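Local coordinates for Blo t 1 allergen (Blomia tropicalis, PDB 5JT8), which is a mite allergen of the papain family and probably acts as a cysteine protease, made with an inhibitory propeptide, at residues 140-145 against 189-194; 165-170 against 209-214; 231-236 against 325-330; 242-247 against 286-291. One frame throughout, in Å; residues are numbered along the deposited sequence.

Interaction 1: residues 140-145 against 189-194; sequences FAAAGV and EAFKYM
Ala142 and Ala190 meet methyl to methyl, CB to CB at 3.5 Å, where helix 139-154 passes helix 187-196. With two such small residues facing each other, the axes of the short segments come within 9.3 Å. They cross at -48°.

The aromatic part belongs to Phe191. Ala142 CB lies over one face of its ring, offset toward the rim and 4.0 Å from the centroid, in a CH-pi contact. Val145 takes the ring edge instead. Its CB lies in the ring plane, 3.9 Å from Phe191 CZ, and the two side chains cross at about a right angle. One ring is therefore met on a face and at an edge by residues a helical turn apart. The CB of Phe191 does not face the first helix, but with CG anti to the carbonyl carbon (chi1 -73°) the ring swings over and brings CE1 and CZ to Ala142.

Met194 adds an aliphatic contact. Its chain runs extended through chi2 and bends at chi3, which carries CE to 3.7 Å from Ala142 CB. Around this pair, Leu165 of helix 162-168 touches Ala190, and Val251 touches both Val145 and Phe191.

Charge stays off the interface. Lys192 NZ reaches the syn lone pair of Glu189 OE1 at 2.6 Å, within its own helix. No hydrogen bond joins the two segments, so the contact rests on close apolar fit in the buried interior.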
loop_
_atom_site.group_PDB
_atom_site.type_symbol
_atom_site.label_atom_id
_atom_site.label_comp_id
_atom_site.label_asym_id
_atom_site.label_seq_id
_atom_site.Cartn_x
_atom_site.Cartn_y
_atom_site.Cartn_z
ATOM N N PHE A 140 -0.677 0.700 7.016
ATOM C CA PHE A 140 -1.305 1.849 6.356
ATOM C C PHE A 140 -2.480 1.434 5.456
ATOM O O PHE A 140 -3.486 2.146 5.382
ATOM C CB PHE A 140 -0.259 2.643 5.564
ATOM C CG PHE A 140 0.634 3.483 6.439
ATOM C CD1 PHE A 140 1.714 2.920 7.101
ATOM C CD2 PHE A 140 0.354 4.829 6.638
ATOM C CE1 PHE A 140 2.527 3.699 7.945
ATOM C CE2 PHE A 140 1.140 5.607 7.461
ATOM C CZ PHE A 140 2.234 5.049 8.128
ATOM N N ALA A 141 -2.366 0.280 4.806
ATOM C CA ALA A 141 -3.397 -0.162 3.884
ATOM C C ALA A 141 -4.671 -0.531 4.655
ATOM O O ALA A 141 -5.784 -0.140 4.283
ATOM C CB ALA A 141 -2.890 -1.357 3.026
ATOM N N ALA A 142 -4.497 -1.259 5.747
ATOM C CA ALA A 142 -5.628 -1.620 6.583
ATOM C C ALA A 142 -6.256 -0.371 7.200
ATOM O O ALA A 142 -7.466 -0.211 7.186
ATOM C CB ALA A 142 -5.193 -2.591 7.672
ATOM N N ALA A 143 -5.424 0.504 7.758
ATOM C CA ALA A 143 -5.942 1.703 8.410
ATOM C C ALA A 143 -6.669 2.571 7.394
ATOM O O ALA A 143 -7.693 3.159 7.707
ATOM C CB ALA A 143 -4.827 2.487 9.084
ATOM N N GLY A 144 -6.130 2.622 6.178
ATOM C CA GLY A 144 -6.710 3.387 5.085
ATOM C C GLY A 144 -8.108 2.915 4.693
ATOM O O GLY A 144 -9.033 3.710 4.506
ATOM N N VAL A 145 -8.263 1.610 4.556
ATOM C CA VAL A 145 -9.576 1.034 4.288
ATOM C C VAL A 145 -10.542 1.392 5.425
ATOM O O VAL A 145 -11.651 1.858 5.169
ATOM C CB VAL A 145 -9.489 -0.493 4.118
ATOM C CG1 VAL A 145 -10.858 -1.142 4.239
ATOM C CG2 VAL A 145 -8.851 -0.819 2.779
ATOM N N GLU A 189 -4.150 -9.400 9.474
ATOM C CA GLU A 189 -3.817 -9.398 10.875
ATOM C C GLU A 189 -4.147 -8.046 11.487
ATOM O O GLU A 189 -4.608 -7.981 12.623
ATOM C CB GLU A 189 -2.356 -9.742 11.064
ATOM C CG GLU A 189 -2.015 -11.220 10.789
ATOM C CD GLU A 189 -2.639 -12.191 11.794
ATOM O OE1 GLU A 189 -3.795 -12.603 11.585
ATOM O OE2 GLU A 189 -1.974 -12.552 12.792
ATOM N N ALA A 190 -3.946 -6.977 10.717
ATOM C CA ALA A 190 -4.263 -5.636 11.192
ATOM C C ALA A 190 -5.764 -5.462 11.434
ATOM O O ALA A 190 -6.172 -4.913 12.458
ATOM C CB ALA A 190 -3.750 -4.587 10.189
ATOM N N PHE A 191 -6.586 -5.914 10.480
ATOM C CA PHE A 191 -8.035 -5.859 10.648
ATOM C C PHE A 191 -8.469 -6.681 11.847
ATOM O O PHE A 191 -9.360 -6.278 12.582
ATOM C CB PHE A 191 -8.753 -6.367 9.400
ATOM C CG PHE A 191 -8.696 -5.423 8.252
ATOM C CD1 PHE A 191 -9.033 -4.081 8.425
ATOM C CD2 PHE A 191 -8.281 -5.860 7.009
ATOM C CE1 PHE A 191 -8.971 -3.203 7.366
ATOM C CE2 PHE A 191 -8.218 -4.989 5.934
ATOM C CZ PHE A 191 -8.566 -3.660 6.106
ATOM N N LYS A 192 -7.840 -7.847 12.023
ATOM C CA LYS A 192 -8.100 -8.697 13.189
ATOM C C LYS A 192 -7.933 -7.888 14.481
ATOM O O LYS A 192 -8.740 -7.976 15.411
ATOM C CB LYS A 192 -7.159 -9.906 13.183
ATOM C CG LYS A 192 -7.255 -10.810 14.398
ATOM C CD LYS A 192 -6.247 -11.968 14.328
ATOM C CE LYS A 192 -6.548 -12.892 13.151
ATOM N NZ LYS A 192 -5.489 -13.931 12.982
ATOM N N TYR A 193 -6.870 -7.096 14.530
ATOM C CA TYR A 193 -6.591 -6.267 15.683
ATOM C C TYR A 193 -7.667 -5.184 15.816
ATOM O O TYR A 193 -8.086 -4.826 16.913
ATOM C CB TYR A 193 -5.201 -5.654 15.556
ATOM C CG TYR A 193 -4.797 -4.840 16.748
ATOM C CD1 TYR A 193 -5.127 -3.491 16.828
ATOM C CD2 TYR A 193 -4.084 -5.419 17.801
ATOM C CE1 TYR A 193 -4.776 -2.739 17.922
ATOM C CE2 TYR A 193 -3.716 -4.669 18.904
ATOM C CZ TYR A 193 -4.059 -3.329 18.956
ATOM O OH TYR A 193 -3.701 -2.570 20.038
ATOM N N MET A 194 -8.133 -4.689 14.684
ATOM C CA MET A 194 -9.163 -3.664 14.679
ATOM C C MET A 194 -10.497 -4.206 15.196
ATOM O O MET A 194 -11.292 -3.473 15.770
ATOM C CB MET A 194 -9.314 -3.099 13.270
ATOM C CG MET A 194 -8.204 -2.138 12.910
ATOM S SD MET A 194 -8.672 -1.230 11.437
ATOM C CE MET A 194 -7.143 -1.321 10.508
#

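Interaction 2: residues 165-170 against 209-214; sequences LVDCTY and MRTQWC
Tyr170 lies with one ring face against the CG2 methyl of Thr211, which stands over the ring centre, 3.9 Å from the centroid and 6° off the normal. This is a CH-pi contact. Thr211 places CG2 anti to its backbone N, while OG1 bonds to the backbone N of Cys182.

Asp167 is the polar link. Gln212 N donates to Asp167 OD1 at 2.7 Å, with a nearly straight N-H angle of 163°, and arrives from above the carboxylate plane. The other oxygen, OD2, bonds to Tyr205 OH, so each oxygen has a partner, which limits how the carboxylate can turn. A water ties the backbones. It donates to Asp167 O at 2.6 Å and also to Gln212 O, and it accepts from Cys214 N.

The covalent link is Cys168 SG to Cys214 SG at 2.0 Å, with a disulfide torsion of 98°. A disulfide joining the end of this short helix to the long loop that follows the next helix is a feature of the papain fold's helical domain.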
loop_
_atom_site.group_PDB
_atom_site.type_symbol
_atom_site.label_atom_id
_atom_site.label_comp_id
_atom_site.label_asym_id
_atom_site.label_seq_id
_atom_site.Cartn_x
_atom_site.Cartn_y
_atom_site.Cartn_z
ATOM N N LEU A 165 -0.662 -0.406 15.301
ATOM C CA LEU A 165 -0.668 -1.664 14.563
ATOM C C LEU A 165 0.742 -2.264 14.532
ATOM O O LEU A 165 0.934 -3.459 14.790
ATOM C CB LEU A 165 -1.188 -1.464 13.141
ATOM C CG LEU A 165 -2.698 -1.299 12.976
ATOM C CD1 LEU A 165 -3.053 -0.973 11.536
ATOM C CD2 LEU A 165 -3.459 -2.557 13.475
ATOM N N VAL A 166 1.721 -1.421 14.234
ATOM C CA VAL A 166 3.104 -1.854 14.103
ATOM C C VAL A 166 3.597 -2.519 15.381
ATOM O O VAL A 166 4.269 -3.555 15.341
ATOM C CB VAL A 166 4.005 -0.670 13.733
ATOM C CG1 VAL A 166 5.478 -1.011 13.932
ATOM C CG2 VAL A 166 3.728 -0.230 12.291
ATOM N N ASP A 167 3.218 -1.955 16.521
ATOM C CA ASP A 167 3.745 -2.435 17.783
ATOM C C ASP A 167 2.923 -3.530 18.423
ATOM O O ASP A 167 3.469 -4.420 19.061
ATOM C CB ASP A 167 3.874 -1.275 18.747
ATOM C CG ASP A 167 4.826 -0.231 18.239
ATOM O OD1 ASP A 167 5.650 -0.562 17.360
ATOM O OD2 ASP A 167 4.743 0.916 18.709
ATOM N N CYS A 168 1.613 -3.471 18.254
ATOM C CA CYS A 168 0.764 -4.294 19.081
ATOM C C CYS A 168 0.277 -5.538 18.353
ATOM O O CYS A 168 -0.357 -6.395 18.965
ATOM C CB CYS A 168 -0.398 -3.463 19.611
ATOM S SG CYS A 168 0.176 -2.021 20.566
ATOM N N THR A 169 0.586 -5.637 17.059
ATOM C CA THR A 169 0.396 -6.890 16.322
ATOM C C THR A 169 1.747 -7.559 16.116
ATOM O O THR A 169 1.847 -8.593 15.447
ATOM C CB THR A 169 -0.288 -6.694 14.930
ATOM O OG1 THR A 169 0.587 -5.983 14.049
ATOM C CG2 THR A 169 -1.577 -5.934 15.059
ATOM N N TYR A 170 2.778 -6.962 16.711
ATOM C CA TYR A 170 4.131 -7.499 16.663
ATOM C C TYR A 170 4.198 -8.881 17.319
ATOM O O TYR A 170 3.929 -9.020 18.518
ATOM C CB TYR A 170 5.104 -6.539 17.360
ATOM C CG TYR A 170 6.565 -6.843 17.106
ATOM C CD1 TYR A 170 7.015 -7.178 15.838
ATOM C CD2 TYR A 170 7.494 -6.771 18.126
ATOM C CE1 TYR A 170 8.351 -7.445 15.601
ATOM C CE2 TYR A 170 8.828 -7.030 17.898
ATOM C CZ TYR A 170 9.254 -7.367 16.634
ATOM O OH TYR A 170 10.594 -7.628 16.409
ATOM N N MET A 209 7.779 5.591 12.489
ATOM C CA MET A 209 8.377 4.673 11.512
ATOM C C MET A 209 9.473 3.777 12.123
ATOM O O MET A 209 10.597 3.699 11.628
ATOM C CB MET A 209 8.913 5.448 10.293
ATOM C CG MET A 209 9.954 6.504 10.550
ATOM S SD MET A 209 10.155 7.623 9.159
ATOM C CE MET A 209 8.566 8.454 9.195
ATOM N N ARG A 210 9.117 3.102 13.211
ATOM C CA ARG A 210 10.005 2.145 13.846
ATOM C C ARG A 210 9.196 1.205 14.724
ATOM O O ARG A 210 8.123 1.552 15.211
ATOM C CB ARG A 210 11.080 2.853 14.669
ATOM C CG ARG A 210 10.561 3.521 15.923
ATOM C CD ARG A 210 11.534 4.586 16.393
ATOM N NE ARG A 210 11.059 5.292 17.582
ATOM C CZ ARG A 210 11.581 6.433 18.023
ATOM N NH1 ARG A 210 12.594 6.994 17.367
ATOM N NH2 ARG A 210 11.091 7.013 19.114
ATOM N N THR A 211 9.713 0.004 14.924
ATOM C CA THR A 211 9.058 -0.950 15.806
ATOM C C THR A 211 9.303 -0.590 17.266
ATOM O O THR A 211 10.449 -0.488 17.705
ATOM C CB THR A 211 9.539 -2.380 15.515
ATOM O OG1 THR A 211 9.300 -2.663 14.132
ATOM C CG2 THR A 211 8.778 -3.388 16.361
ATOM N N GLN A 212 8.226 -0.364 18.006
ATOM C CA GLN A 212 8.339 -0.024 19.420
ATOM C C GLN A 212 7.680 -1.081 20.272
ATOM O O GLN A 212 7.036 -1.991 19.748
ATOM C CB GLN A 212 7.696 1.328 19.719
ATOM C CG GLN A 212 8.215 2.468 18.866
ATOM C CD GLN A 212 7.338 3.702 18.950
ATOM O OE1 GLN A 212 6.121 3.613 19.139
ATOM N NE2 GLN A 212 7.952 4.856 18.808
ATOM N N TRP A 213 7.831 -0.945 21.582
ATOM C CA TRP A 213 7.062 -1.740 22.522
ATOM C C TRP A 213 5.617 -1.264 22.558
ATOM O O TRP A 213 5.350 -0.068 22.715
ATOM C CB TRP A 213 7.671 -1.669 23.919
ATOM C CG TRP A 213 8.583 -2.799 24.214
ATOM C CD1 TRP A 213 9.923 -2.845 23.982
ATOM C CD2 TRP A 213 8.232 -4.066 24.795
ATOM N NE1 TRP A 213 10.432 -4.055 24.381
ATOM C CE2 TRP A 213 9.416 -4.822 24.888
ATOM C CE3 TRP A 213 7.035 -4.629 25.251
ATOM C CZ2 TRP A 213 9.441 -6.111 25.424
ATOM C CZ3 TRP A 213 7.059 -5.911 25.778
ATOM C CH2 TRP A 213 8.256 -6.635 25.863
ATOM N N CYS A 214 4.693 -2.209 22.413
ATOM C CA CYS A 214 3.272 -1.899 22.387
ATOM C C CYS A 214 2.837 -1.234 23.683
ATOM O O CYS A 214 3.143 -1.694 24.789
ATOM C CB CYS A 214 2.441 -3.163 22.144
ATOM S SG CYS A 214 0.653 -2.944 22.321
HETATM O O HOH W 1 5.410 -4.278 20.772
#

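Interaction 3: residues 231-236 against 325-330; sequences LRYHSS and NNYVTY. Unlike the reference sequence in segment 231-236: His234 (reference Gln). Unlike the reference sequence in segment 325-330: Tyr327 (reference Phe).
Val328 O accepts a hydrogen bond from Leu231 N at 2.6 Å. The N-H points almost straight at the oxygen (165°), in line with the carbonyl. Beside it the Leu231 side chain splits its contacts. CD1 touches Val328 CG1, and Leu231 CD2 meets the edge of the Tyr330 ring in its plane, 3.9 Å from Tyr330 CE1.

Arg232 to Ser235 form a type II beta turn, and Ser235 OG closes back on Arg232 O at 2.6 Å. Asn325 holds the end of this turn twice. Its backbone O accepts from Ser235 N at 3.2 Å. Its ND2 donates to Ser235 O at 2.7 Å, tilted from the amide plane, and also to Asp237 OD1.

Tyr233 has CG anti to its backbone N (chi1 -173°), which lays its ring alongside the Asn326 side chain, planes 27° apart. It meets the Tyr327 ring obliquely, centroids 5.3 Å apart. A water lies between the two tyrosine hydroxyls. His234 ND1 makes only a weak bond to Asn326 OD1, which also bonds to Asn320 ND2. Asn326 ND2 donates to Asp276 O.

The contact extends the antiparallel pairing of strands 227-230 and 329-332, where Tyr330 bonds to Gln229. Helix 237-247 follows the turn, with Ser236 as its N-cap, and Val240 packs on Ser235 and Asn325. Val328 rests on Val250 and Ile252 of strand 250-254.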
loop_
_atom_site.group_PDB
_atom_site.type_symbol
_atom_site.label_atom_id
_atom_site.label_comp_id
_atom_site.label_asym_id
_atom_site.label_seq_id
_atom_site.Cartn_x
_atom_site.Cartn_y
_atom_site.Cartn_z
ATOM N N LEU A 231 -10.481 -12.101 -0.601
ATOM C CA LEU A 231 -11.025 -12.743 -1.792
ATOM C C LEU A 231 -10.124 -13.892 -2.279
ATOM O O LEU A 231 -8.956 -14.016 -1.886
ATOM C CB LEU A 231 -11.226 -11.728 -2.928
ATOM C CG LEU A 231 -12.194 -10.536 -2.778
ATOM C CD1 LEU A 231 -12.312 -9.785 -4.122
ATOM C CD2 LEU A 231 -13.581 -10.956 -2.294
ATOM N N ARG A 232 -10.709 -14.734 -3.125
ATOM C CA ARG A 232 -10.019 -15.826 -3.806
ATOM C C ARG A 232 -8.726 -15.349 -4.477
ATOM O O ARG A 232 -8.710 -14.278 -5.080
ATOM C CB ARG A 232 -10.978 -16.434 -4.838
ATOM C CG ARG A 232 -10.359 -17.358 -5.844
ATOM C CD ARG A 232 -11.378 -17.741 -6.909
ATOM N NE ARG A 232 -10.731 -18.481 -7.982
ATOM C CZ ARG A 232 -10.358 -17.951 -9.141
ATOM N NH1 ARG A 232 -10.596 -16.675 -9.407
ATOM N NH2 ARG A 232 -9.764 -18.708 -10.049
ATOM N N TYR A 233 -7.651 -16.124 -4.332
ATOM C CA TYR A 233 -6.391 -15.876 -5.032
ATOM C C TYR A 233 -6.659 -15.757 -6.526
ATOM O O TYR A 233 -7.466 -16.514 -7.071
ATOM C CB TYR A 233 -5.381 -17.004 -4.749
ATOM C CG TYR A 233 -3.978 -16.750 -5.291
ATOM C CD1 TYR A 233 -3.112 -15.866 -4.651
ATOM C CD2 TYR A 233 -3.514 -17.404 -6.442
ATOM C CE1 TYR A 233 -1.821 -15.630 -5.140
ATOM C CE2 TYR A 233 -2.229 -17.175 -6.934
ATOM C CZ TYR A 233 -1.390 -16.284 -6.280
ATOM O OH TYR A 233 -0.118 -16.044 -6.760
ATOM N N HIS A 234 -6.008 -14.797 -7.182
ATOM C CA HIS A 234 -6.262 -14.529 -8.603
ATOM C C HIS A 234 -7.726 -14.181 -8.879
ATOM O O HIS A 234 -8.301 -14.670 -9.848
ATOM C CB HIS A 234 -5.886 -15.732 -9.494
ATOM C CG HIS A 234 -4.430 -15.828 -9.827
ATOM N ND1 HIS A 234 -3.484 -14.967 -9.316
ATOM C CD2 HIS A 234 -3.759 -16.695 -10.623
ATOM C CE1 HIS A 234 -2.291 -15.297 -9.782
ATOM N NE2 HIS A 234 -2.430 -16.345 -10.576
ATOM N N SER A 235 -8.339 -13.362 -8.040
ATOM C CA SER A 235 -9.712 -12.964 -8.323
ATOM C C SER A 235 -9.794 -12.233 -9.656
ATOM O O SER A 235 -8.833 -11.587 -10.097
ATOM C CB SER A 235 -10.261 -12.086 -7.200
ATOM O OG SER A 235 -10.708 -12.902 -6.133
ATOM N N SER A 236 -10.935 -12.367 -10.313
ATOM C CA SER A 236 -11.188 -11.637 -11.537
ATOM C C SER A 236 -11.290 -10.143 -11.240
ATOM O O SER A 236 -11.629 -9.746 -10.120
ATOM C CB SER A 236 -12.476 -12.123 -12.182
ATOM O OG SER A 236 -13.532 -11.910 -11.275
ATOM N N ASN A 325 -4.354 -8.574 -8.312
ATOM C CA ASN A 325 -5.477 -9.462 -8.002
ATOM C C ASN A 325 -5.170 -10.627 -7.050
ATOM O O ASN A 325 -6.041 -11.459 -6.798
ATOM C CB ASN A 325 -6.045 -10.070 -9.294
ATOM C CG ASN A 325 -6.545 -9.028 -10.273
ATOM O OD1 ASN A 325 -5.775 -8.209 -10.776
ATOM N ND2 ASN A 325 -7.849 -9.071 -10.566
ATOM N N ASN A 326 -3.944 -10.732 -6.557
ATOM C CA ASN A 326 -3.562 -11.927 -5.810
ATOM C C ASN A 326 -4.234 -11.997 -4.441
ATOM O O ASN A 326 -4.788 -13.027 -4.072
ATOM C CB ASN A 326 -2.035 -12.004 -5.647
ATOM C CG ASN A 326 -1.315 -12.324 -6.956
ATOM O OD1 ASN A 326 -1.948 -12.654 -7.959
ATOM N ND2 ASN A 326 0.016 -12.257 -6.937
ATOM N N TYR A 327 -4.196 -10.891 -3.707
ATOM C CA TYR A 327 -4.597 -10.877 -2.303
ATOM C C TYR A 327 -5.431 -9.661 -1.967
ATOM O O TYR A 327 -4.951 -8.699 -1.354
ATOM C CB TYR A 327 -3.373 -10.900 -1.381
ATOM C CG TYR A 327 -2.427 -12.037 -1.631
ATOM C CD1 TYR A 327 -2.746 -13.333 -1.237
ATOM C CD2 TYR A 327 -1.203 -11.820 -2.253
ATOM C CE1 TYR A 327 -1.866 -14.380 -1.451
ATOM C CE2 TYR A 327 -0.326 -12.859 -2.480
ATOM C CZ TYR A 327 -0.663 -14.136 -2.080
ATOM O OH TYR A 327 0.213 -15.163 -2.301
ATOM N N VAL A 328 -6.692 -9.713 -2.353
ATOM C CA VAL A 328 -7.579 -8.596 -2.166
ATOM C C VAL A 328 -8.454 -8.840 -0.939
ATOM O O VAL A 328 -9.072 -9.908 -0.811
ATOM C CB VAL A 328 -8.433 -8.385 -3.408
ATOM C CG1 VAL A 328 -9.339 -7.174 -3.237
ATOM C CG2 VAL A 328 -7.518 -8.221 -4.635
ATOM N N THR A 329 -8.498 -7.854 -0.047
ATOM C CA THR A 329 -9.217 -7.997 1.216
ATOM C C THR A 329 -10.090 -6.800 1.480
ATOM O O THR A 329 -9.613 -5.672 1.406
ATOM C CB THR A 329 -8.257 -8.138 2.405
ATOM O OG1 THR A 329 -7.434 -9.291 2.223
ATOM C CG2 THR A 329 -9.041 -8.252 3.731
ATOM N N TYR A 330 -11.362 -7.031 1.802
ATOM C CA TYR A 330 -12.227 -5.928 2.222
ATOM C C TYR A 330 -12.584 -6.053 3.711
ATOM O O TYR A 330 -12.384 -7.105 4.327
ATOM C CB TYR A 330 -13.499 -5.869 1.359
ATOM C CG TYR A 330 -14.477 -7.049 1.511
ATOM C CD1 TYR A 330 -14.373 -8.171 0.704
ATOM C CD2 TYR A 330 -15.521 -7.009 2.431
ATOM C CE1 TYR A 330 -15.273 -9.230 0.812
ATOM C CE2 TYR A 330 -16.436 -8.058 2.540
ATOM C CZ TYR A 330 -16.299 -9.168 1.721
ATOM O OH TYR A 330 -17.185 -10.216 1.807
HETATM O O HOH W 2 -6.310 -14.135 -1.981
HETATM O O HOH W 3 -7.605 -11.889 -4.326
HETATM O O HOH W 4 1.903 -15.024 -4.552
#

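Interaction 4: residues 242-247 against 286-291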
loop_
_atom_site.group_PDB
_atom_site.type_symbol
_atom_site.label_atom_id
_atom_site.label_comp_id
_atom_site.label_asym_id
_atom_site.label_seq_id
_atom_site.Cartn_x
_atom_site.Cartn_y
_atom_site.Cartn_z
ATOM N N TYR A 242 -16.602 -5.242 -8.275
ATOM C CA TYR A 242 -17.831 -5.373 -7.516
ATOM C C TYR A 242 -17.622 -5.280 -5.987
ATOM O O TYR A 242 -18.418 -4.648 -5.274
ATOM C CB TYR A 242 -18.514 -6.685 -7.849
ATOM C CG TYR A 242 -19.910 -6.655 -7.338
ATOM C CD1 TYR A 242 -20.873 -5.867 -7.961
ATOM C CD2 TYR A 242 -20.257 -7.340 -6.182
ATOM C CE1 TYR A 242 -22.158 -5.797 -7.467
ATOM C CE2 TYR A 242 -21.532 -7.289 -5.685
ATOM C CZ TYR A 242 -22.482 -6.524 -6.332
ATOM O OH TYR A 242 -23.760 -6.477 -5.834
ATOM N N THR A 243 -16.577 -5.940 -5.490
ATOM C CA THR A 243 -16.233 -5.864 -4.062
ATOM C C THR A 243 -15.984 -4.418 -3.645
ATOM O O THR A 243 -16.476 -3.963 -2.615
ATOM C CB THR A 243 -15.002 -6.732 -3.751
ATOM O OG1 THR A 243 -15.324 -8.103 -4.030
ATOM C CG2 THR A 243 -14.537 -6.562 -2.274
ATOM N N ILE A 244 -15.258 -3.685 -4.485
ATOM C CA ILE A 244 -14.967 -2.281 -4.224
ATOM C C ILE A 244 -16.248 -1.471 -4.198
ATOM O O ILE A 244 -16.435 -0.618 -3.329
ATOM C CB ILE A 244 -14.007 -1.715 -5.274
ATOM C CG1 ILE A 244 -12.602 -2.282 -5.039
ATOM C CG2 ILE A 244 -14.003 -0.178 -5.241
ATOM C CD1 ILE A 244 -11.646 -2.049 -6.216
ATOM N N GLN A 245 -17.134 -1.748 -5.149
ATOM C CA GLN A 245 -18.414 -1.063 -5.204
ATOM C C GLN A 245 -19.288 -1.345 -3.966
ATOM O O GLN A 245 -19.893 -0.419 -3.417
ATOM C CB GLN A 245 -19.183 -1.451 -6.469
ATOM C CG GLN A 245 -20.475 -0.647 -6.643
ATOM C CD GLN A 245 -21.259 -0.982 -7.919
ATOM O OE1 GLN A 245 -21.756 -0.088 -8.598
ATOM N NE2 GLN A 245 -21.396 -2.261 -8.215
ATOM N N GLN A 246 -19.359 -2.610 -3.537
ATOM C CA GLN A 246 -20.262 -2.983 -2.449
ATOM C C GLN A 246 -19.646 -2.930 -1.046
ATOM O O GLN A 246 -20.375 -2.787 -0.052
ATOM C CB GLN A 246 -20.832 -4.389 -2.672
ATOM C CG GLN A 246 -21.855 -4.510 -3.804
ATOM C CD GLN A 246 -22.625 -3.217 -4.114
ATOM O OE1 GLN A 246 -22.538 -2.693 -5.225
ATOM N NE2 GLN A 246 -23.398 -2.718 -3.143
ATOM N N HIS A 247 -18.331 -3.064 -0.937
ATOM C CA HIS A 247 -17.736 -3.068 0.404
ATOM C C HIS A 247 -16.739 -1.933 0.661
ATOM O O HIS A 247 -16.195 -1.841 1.755
ATOM C CB HIS A 247 -17.079 -4.427 0.669
ATOM C CG HIS A 247 -18.033 -5.572 0.554
ATOM N ND1 HIS A 247 -18.971 -5.852 1.520
ATOM C CD2 HIS A 247 -18.226 -6.482 -0.433
ATOM C CE1 HIS A 247 -19.689 -6.898 1.146
ATOM N NE2 HIS A 247 -19.255 -7.300 -0.036
ATOM N N VAL A 286 -9.048 2.095 -4.728
ATOM C CA VAL A 286 -10.170 2.945 -4.386
ATOM C C VAL A 286 -11.118 3.099 -5.562
ATOM O O VAL A 286 -12.113 3.796 -5.466
ATOM C CB VAL A 286 -9.724 4.346 -3.931
ATOM C CG1 VAL A 286 -8.885 4.266 -2.648
ATOM C CG2 VAL A 286 -8.991 5.067 -5.043
ATOM N N GLY A 287 -10.800 2.449 -6.674
ATOM C CA GLY A 287 -11.674 2.493 -7.830
ATOM C C GLY A 287 -11.049 2.106 -9.154
ATOM O O GLY A 287 -9.965 1.523 -9.216
ATOM N N TRP A 288 -11.741 2.451 -10.227
ATOM C CA TRP A 288 -11.282 2.111 -11.558
ATOM C C TRP A 288 -11.867 3.057 -12.565
ATOM O O TRP A 288 -12.822 3.779 -12.272
ATOM C CB TRP A 288 -11.674 0.682 -11.909
ATOM C CG TRP A 288 -13.154 0.521 -12.106
ATOM C CD1 TRP A 288 -13.849 0.705 -13.262
ATOM C CD2 TRP A 288 -14.117 0.152 -11.113
ATOM N NE1 TRP A 288 -15.189 0.465 -13.057
ATOM C CE2 TRP A 288 -15.379 0.114 -11.749
ATOM C CE3 TRP A 288 -14.036 -0.171 -9.756
ATOM C CZ2 TRP A 288 -16.547 -0.237 -11.075
ATOM C CZ3 TRP A 288 -15.196 -0.509 -9.085
ATOM C CH2 TRP A 288 -16.437 -0.535 -9.748
ATOM N N GLY A 289 -11.299 3.029 -13.763
ATOM C CA GLY A 289 -11.739 3.877 -14.836
ATOM C C GLY A 289 -11.158 3.413 -16.152
ATOM O O GLY A 289 -10.413 2.435 -16.201
ATOM N N THR A 290 -11.522 4.123 -17.212
ATOM C CA THR A 290 -11.040 3.873 -18.559
ATOM C C THR A 290 -10.633 5.183 -19.174
ATOM O O THR A 290 -11.429 6.115 -19.199
ATOM C CB THR A 290 -12.117 3.236 -19.461
ATOM O OG1 THR A 290 -12.584 2.017 -18.877
ATOM C CG2 THR A 290 -11.550 2.952 -20.845
ATOM N N VAL A 291 -9.407 5.271 -19.677
ATOM C CA VAL A 291 -8.999 6.473 -20.389
ATOM C C VAL A 291 -8.542 6.103 -21.797
ATOM O O VAL A 291 -7.545 5.408 -21.987
ATOM C CB VAL A 291 -7.900 7.272 -19.626
ATOM C CG1 VAL A 291 -6.735 6.393 -19.215
ATOM C CG2 VAL A 291 -7.432 8.483 -20.452
#
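The backbone of Val286 and Gly287 passes Ile244, whose CG2 is 4.4 Å from both Val286 C and Gly287 N. Here helix 237-247 packs on strand 281-291, in the sheet-rich domain of the papain fold. The short segments run at 131° to each other, 8.7 Å between axes.

The Val286 side chain points away from the helix and packs on Ile298 and Arg300 of strand 294-300. Gly287 follows with backbone angles (161°, -164°) at which a CB would run into the carbonyl O of Val286.

Trp288 then turns its CB toward the helix and supplies most of the strand's share. Its NE1 donates to Pro114 O, and its ring lies near that of Phe117, which limits how the indole can turn. The helix meets the rim of the six-membered ring of the indole. Gln245 CB approaches Trp288 CH2 at 4.4 Å, near the ring plane. Ile244 slides past the indole in the opposite sense, with CG2 anti to its own backbone N. That Ile244 CG2 methyl sits at the indole edge, 4.0 Å from Trp288 CZ3.

Overall arrangement
The four contacts span both halves of the papain fold. Interactions 1 and 2 share the helical half, centres 13 Å apart. Tyr193 packs on Leu165, and Tyr193 OH lies 3.4 Å from Cys168 CB. Interactions 3 and 4 are similarly close at 14 Å, joined by Tyr330 CD1 to Thr243 CG2 at 3.4 Å and by the stacked rings of Tyr330 and His247. Interactions 1 and 3 touch where Phe191 CE2 lies 4.0 Å from Thr329 CG2. Interactions 2 and 4 lie farthest apart, about 32 Å between centres. Cys137, found as S-hydroxycysteine, comes just before helix 139-154 of interaction 1. That position is consistent with the nucleophile of papain-like proteases.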